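Local coordinates for protein NADH kinase POS5, mitochondrial (Saccharomyces cerevisiae, PDB 3AFO) that phosphorylates NADH, and with lower preference NAD(+), using ATP in mitochondria, making it a key source of the cellular reductant NADPH, at residues S54-L66 with V75-F89. Sequence-based numbering, arbitrary orientation.
Sequences STREAMVEFITHL and VIVQPDVAEEISQDF
Arg56 and Asp88 make a side-on, two-pronged salt bridge, in which Arg56 NE gives to Asp88 OD2 at 2.6 Å. Arg56 NH2 gives to Asp88 OD1 at 2.7 Å. Each oxygen uses its syn lone pair, with guanidinium and carboxylate only 19° from coplanar. The extended arginine chain, its CG anti to the backbone N (chi1 -178°), carries the group there. Glu84 OE2 adds a weak bond to Arg56 NH1, while its OE1 pairs with Lys48. A leucine in place of Arg56 would probably leave the Asp88 carboxylate without its paired charge and free to turn.

The rest of the contact is mostly apolar. Ile85 enters as a knob among Arg56, Met59, Val60 and Ile63, its CD1 3.8 Å from Met59 SD. Met59 SD also meets Val81 CG1, at 3.5 Å. Val60 CG1 sits over one face of the Phe89 ring in a CH-pi contact, and Ile63 CG2 approaches Phe89 CZ obliquely, as does Thr64 OG1 the ring's CE1. Ile63 CD1 reaches Val75 CG1, 3.8 Å away.

The segment 54-66 and helix 79-86 cross at nearly a right angle (-85°). Helix 53-69 is the crossover of the beta-alpha-beta unit joining strands 43-48 and 74-76; Leu103 of strand 101-105 closes against Ile63, Val75 and Ile85.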
# COMPACT_ATOMS: atom_id res chain seq x y z
N SER A 54 31.07 23.07 -4.07
CA SER A 54 30.40 23.39 -5.32
C SER A 54 29.46 24.62 -5.21
O SER A 54 29.39 25.42 -6.13
CB SER A 54 29.64 22.17 -5.87
OG SER A 54 28.46 21.93 -5.11
N THR A 55 28.75 24.76 -4.09
CA THR A 55 27.78 25.87 -3.97
C THR A 55 28.45 27.20 -3.58
O THR A 55 27.97 28.26 -3.97
CB THR A 55 26.60 25.57 -3.02
OG1 THR A 55 27.03 25.59 -1.65
CG2 THR A 55 25.95 24.21 -3.34
N ARG A 56 29.54 27.13 -2.82
CA ARG A 56 30.36 28.32 -2.55
C ARG A 56 31.02 28.80 -3.85
O ARG A 56 31.00 30.00 -4.16
CB ARG A 56 31.38 28.02 -1.46
CG ARG A 56 32.27 29.20 -1.05
CD ARG A 56 33.14 28.84 0.17
NE ARG A 56 34.40 29.60 0.21
CZ ARG A 56 35.21 29.66 1.27
NH1 ARG A 56 34.91 29.03 2.40
NH2 ARG A 56 36.33 30.38 1.19
N GLU A 57 31.55 27.86 -4.63
CA GLU A 57 32.13 28.17 -5.93
C GLU A 57 31.10 28.77 -6.88
O GLU A 57 31.39 29.74 -7.58
CB GLU A 57 32.76 26.93 -6.55
CG GLU A 57 34.12 26.56 -5.92
CD GLU A 57 34.56 25.14 -6.25
OE1 GLU A 57 34.19 24.63 -7.33
OE2 GLU A 57 35.28 24.54 -5.42
N ALA A 58 29.91 28.17 -6.91
CA ALA A 58 28.81 28.64 -7.76
C ALA A 58 28.35 30.03 -7.35
O ALA A 58 28.06 30.86 -8.22
CB ALA A 58 27.64 27.66 -7.72
N MET A 59 28.28 30.29 -6.05
CA MET A 59 27.86 31.61 -5.55
C MET A 59 28.83 32.71 -6.02
O MET A 59 28.40 33.74 -6.55
CB MET A 59 27.77 31.61 -4.03
CG MET A 59 27.32 32.94 -3.45
SD MET A 59 27.21 32.88 -1.67
CE MET A 59 25.47 32.47 -1.53
N VAL A 60 30.12 32.47 -5.85
CA VAL A 60 31.14 33.42 -6.29
C VAL A 60 31.05 33.65 -7.80
O VAL A 60 31.09 34.79 -8.27
CB VAL A 60 32.55 32.96 -5.85
CG1 VAL A 60 33.65 33.85 -6.44
CG2 VAL A 60 32.63 32.96 -4.34
N GLU A 61 30.89 32.56 -8.56
CA GLU A 61 30.77 32.63 -10.01
C GLU A 61 29.49 33.36 -10.45
O GLU A 61 29.49 34.11 -11.44
CB GLU A 61 30.84 31.21 -10.60
CG GLU A 61 30.88 31.14 -12.12
CD GLU A 61 30.86 29.69 -12.64
OE1 GLU A 61 31.21 28.76 -11.88
OE2 GLU A 61 30.49 29.49 -13.81
N PHE A 62 28.40 33.14 -9.72
CA PHE A 62 27.15 33.79 -10.08
C PHE A 62 27.21 35.30 -9.81
O PHE A 62 26.82 36.09 -10.65
CB PHE A 62 25.97 33.15 -9.33
CG PHE A 62 24.64 33.64 -9.78
CD1 PHE A 62 24.22 33.45 -11.09
CD2 PHE A 62 23.79 34.29 -8.89
CE1 PHE A 62 22.96 33.91 -11.53
CE2 PHE A 62 22.54 34.74 -9.31
CZ PHE A 62 22.13 34.56 -10.63
N ILE A 63 27.71 35.66 -8.63
CA ILE A 63 27.86 37.05 -8.21
C ILE A 63 28.81 37.83 -9.14
O ILE A 63 28.55 38.99 -9.47
CB ILE A 63 28.35 37.13 -6.75
CG1 ILE A 63 27.26 36.59 -5.81
CG2 ILE A 63 28.74 38.57 -6.37
CD1 ILE A 63 27.70 36.39 -4.37
N THR A 64 29.90 37.17 -9.53
CA THR A 64 30.85 37.71 -10.52
C THR A 64 30.12 38.04 -11.83
O THR A 64 30.24 39.16 -12.35
CB THR A 64 32.07 36.76 -10.73
OG1 THR A 64 32.79 36.65 -9.50
CG2 THR A 64 33.03 37.26 -11.82
N HIS A 65 29.33 37.10 -12.33
CA HIS A 65 28.51 37.33 -13.51
C HIS A 65 27.54 38.51 -13.37
O HIS A 65 27.42 39.32 -14.29
CB HIS A 65 27.74 36.05 -13.90
CG HIS A 65 26.74 36.26 -14.99
ND1 HIS A 65 27.11 36.62 -16.27
CD2 HIS A 65 25.39 36.15 -15.00
CE1 HIS A 65 26.02 36.73 -17.02
NE2 HIS A 65 24.97 36.44 -16.27
N LEU A 66 26.83 38.61 -12.25
CA LEU A 66 25.90 39.72 -12.03
C LEU A 66 26.64 41.06 -12.03
O LEU A 66 26.19 42.03 -12.66
CB LEU A 66 25.14 39.53 -10.71
CG LEU A 66 24.27 38.26 -10.61
CD1 LEU A 66 23.61 38.16 -9.25
CD2 LEU A 66 23.23 38.23 -11.74
N VAL A 75 23.60 42.61 -4.90
CA VAL A 75 23.72 41.26 -4.35
C VAL A 75 23.58 41.26 -2.83
O VAL A 75 24.34 41.93 -2.11
CB VAL A 75 25.07 40.59 -4.75
CG1 VAL A 75 25.36 39.35 -3.90
CG2 VAL A 75 25.10 40.27 -6.23
N ILE A 76 22.62 40.48 -2.34
CA ILE A 76 22.41 40.29 -0.92
C ILE A 76 22.73 38.83 -0.55
O ILE A 76 22.29 37.91 -1.23
CB ILE A 76 20.94 40.57 -0.53
CG1 ILE A 76 20.46 41.91 -1.10
CG2 ILE A 76 20.79 40.51 0.97
CD1 ILE A 76 18.90 42.09 -1.11
N VAL A 77 23.50 38.65 0.52
CA VAL A 77 23.77 37.31 1.07
C VAL A 77 23.69 37.41 2.58
O VAL A 77 23.65 38.51 3.12
CB VAL A 77 25.17 36.72 0.64
CG1 VAL A 77 25.26 36.59 -0.86
CG2 VAL A 77 26.33 37.57 1.17
N GLN A 78 23.65 36.25 3.24
CA GLN A 78 23.71 36.14 4.70
C GLN A 78 25.01 36.74 5.26
O GLN A 78 26.03 36.74 4.56
CB GLN A 78 23.62 34.66 5.11
CG GLN A 78 22.25 34.04 4.85
CD GLN A 78 21.20 34.65 5.73
OE1 GLN A 78 21.08 34.32 6.91
NE2 GLN A 78 20.42 35.56 5.17
N PRO A 79 24.98 37.25 6.51
CA PRO A 79 26.18 37.83 7.14
C PRO A 79 27.39 36.90 7.23
O PRO A 79 28.51 37.31 6.92
CB PRO A 79 25.68 38.22 8.54
CG PRO A 79 24.23 38.44 8.36
CD PRO A 79 23.79 37.41 7.37
N ASP A 80 27.17 35.65 7.65
CA ASP A 80 28.27 34.70 7.77
C ASP A 80 28.81 34.29 6.40
O ASP A 80 30.01 34.06 6.25
CB ASP A 80 27.89 33.49 8.65
CG ASP A 80 26.63 32.76 8.16
OD1 ASP A 80 25.88 33.28 7.30
OD2 ASP A 80 26.38 31.65 8.68
N VAL A 81 27.93 34.24 5.41
CA VAL A 81 28.29 33.94 4.03
C VAL A 81 29.13 35.06 3.41
O VAL A 81 30.14 34.78 2.75
CB VAL A 81 27.03 33.65 3.18
CG1 VAL A 81 27.34 33.73 1.70
CG2 VAL A 81 26.46 32.26 3.53
N ALA A 82 28.72 36.31 3.62
CA ALA A 82 29.48 37.49 3.18
C ALA A 82 30.94 37.40 3.64
O ALA A 82 31.87 37.53 2.83
CB ALA A 82 28.84 38.78 3.69
N GLU A 83 31.12 37.15 4.94
CA GLU A 83 32.45 36.96 5.53
C GLU A 83 33.15 35.74 4.95
O GLU A 83 34.35 35.79 4.64
CB GLU A 83 32.34 36.84 7.05
CG GLU A 83 32.44 38.16 7.81
CD GLU A 83 32.57 37.95 9.33
OE1 GLU A 83 31.81 37.14 9.88
OE2 GLU A 83 33.44 38.59 9.96
N GLU A 84 32.41 34.64 4.80
CA GLU A 84 32.95 33.40 4.27
C GLU A 84 33.52 33.58 2.86
O GLU A 84 34.64 33.15 2.59
CB GLU A 84 31.89 32.30 4.26
CG GLU A 84 32.41 30.93 3.81
CD GLU A 84 31.29 29.94 3.51
OE1 GLU A 84 30.11 30.36 3.46
OE2 GLU A 84 31.60 28.75 3.31
N ILE A 85 32.75 34.21 1.98
CA ILE A 85 33.12 34.27 0.56
C ILE A 85 33.97 35.49 0.18
O ILE A 85 34.47 35.54 -0.95
CB ILE A 85 31.88 34.18 -0.37
CG1 ILE A 85 30.99 35.43 -0.24
CG2 ILE A 85 31.09 32.88 -0.09
CD1 ILE A 85 29.91 35.54 -1.29
N SER A 86 34.14 36.44 1.09
CA SER A 86 34.88 37.68 0.79
C SER A 86 36.31 37.41 0.28
O SER A 86 36.76 38.04 -0.68
CB SER A 86 34.85 38.68 1.95
OG SER A 86 35.29 38.10 3.16
N GLN A 87 37.01 36.47 0.92
CA GLN A 87 38.36 36.09 0.46
C GLN A 87 38.38 35.39 -0.90
O GLN A 87 39.45 35.26 -1.50
CB GLN A 87 39.13 35.25 1.50
CG GLN A 87 39.48 35.98 2.79
CD GLN A 87 40.94 35.81 3.23
OE1 GLN A 87 41.55 34.75 3.03
NE2 GLN A 87 41.50 36.86 3.83
N ASP A 88 37.22 34.94 -1.39
CA ASP A 88 37.16 34.17 -2.65
C ASP A 88 37.22 35.00 -3.94
O ASP A 88 37.44 34.45 -5.03
CB ASP A 88 35.93 33.25 -2.72
CG ASP A 88 35.90 32.20 -1.63
OD1 ASP A 88 36.88 32.10 -0.85
OD2 ASP A 88 34.88 31.48 -1.55
N PHE A 89 36.97 36.31 -3.84
CA PHE A 89 37.04 37.17 -5.02
C PHE A 89 38.48 37.63 -5.18
O PHE A 89 39.05 38.23 -4.27
CB PHE A 89 36.09 38.36 -4.89
CG PHE A 89 34.63 37.97 -4.88
CD1 PHE A 89 33.88 38.04 -6.05
CD2 PHE A 89 34.03 37.52 -3.71
CE1 PHE A 89 32.53 37.69 -6.04
CE2 PHE A 89 32.67 37.16 -3.69
CZ PHE A 89 31.93 37.25 -4.86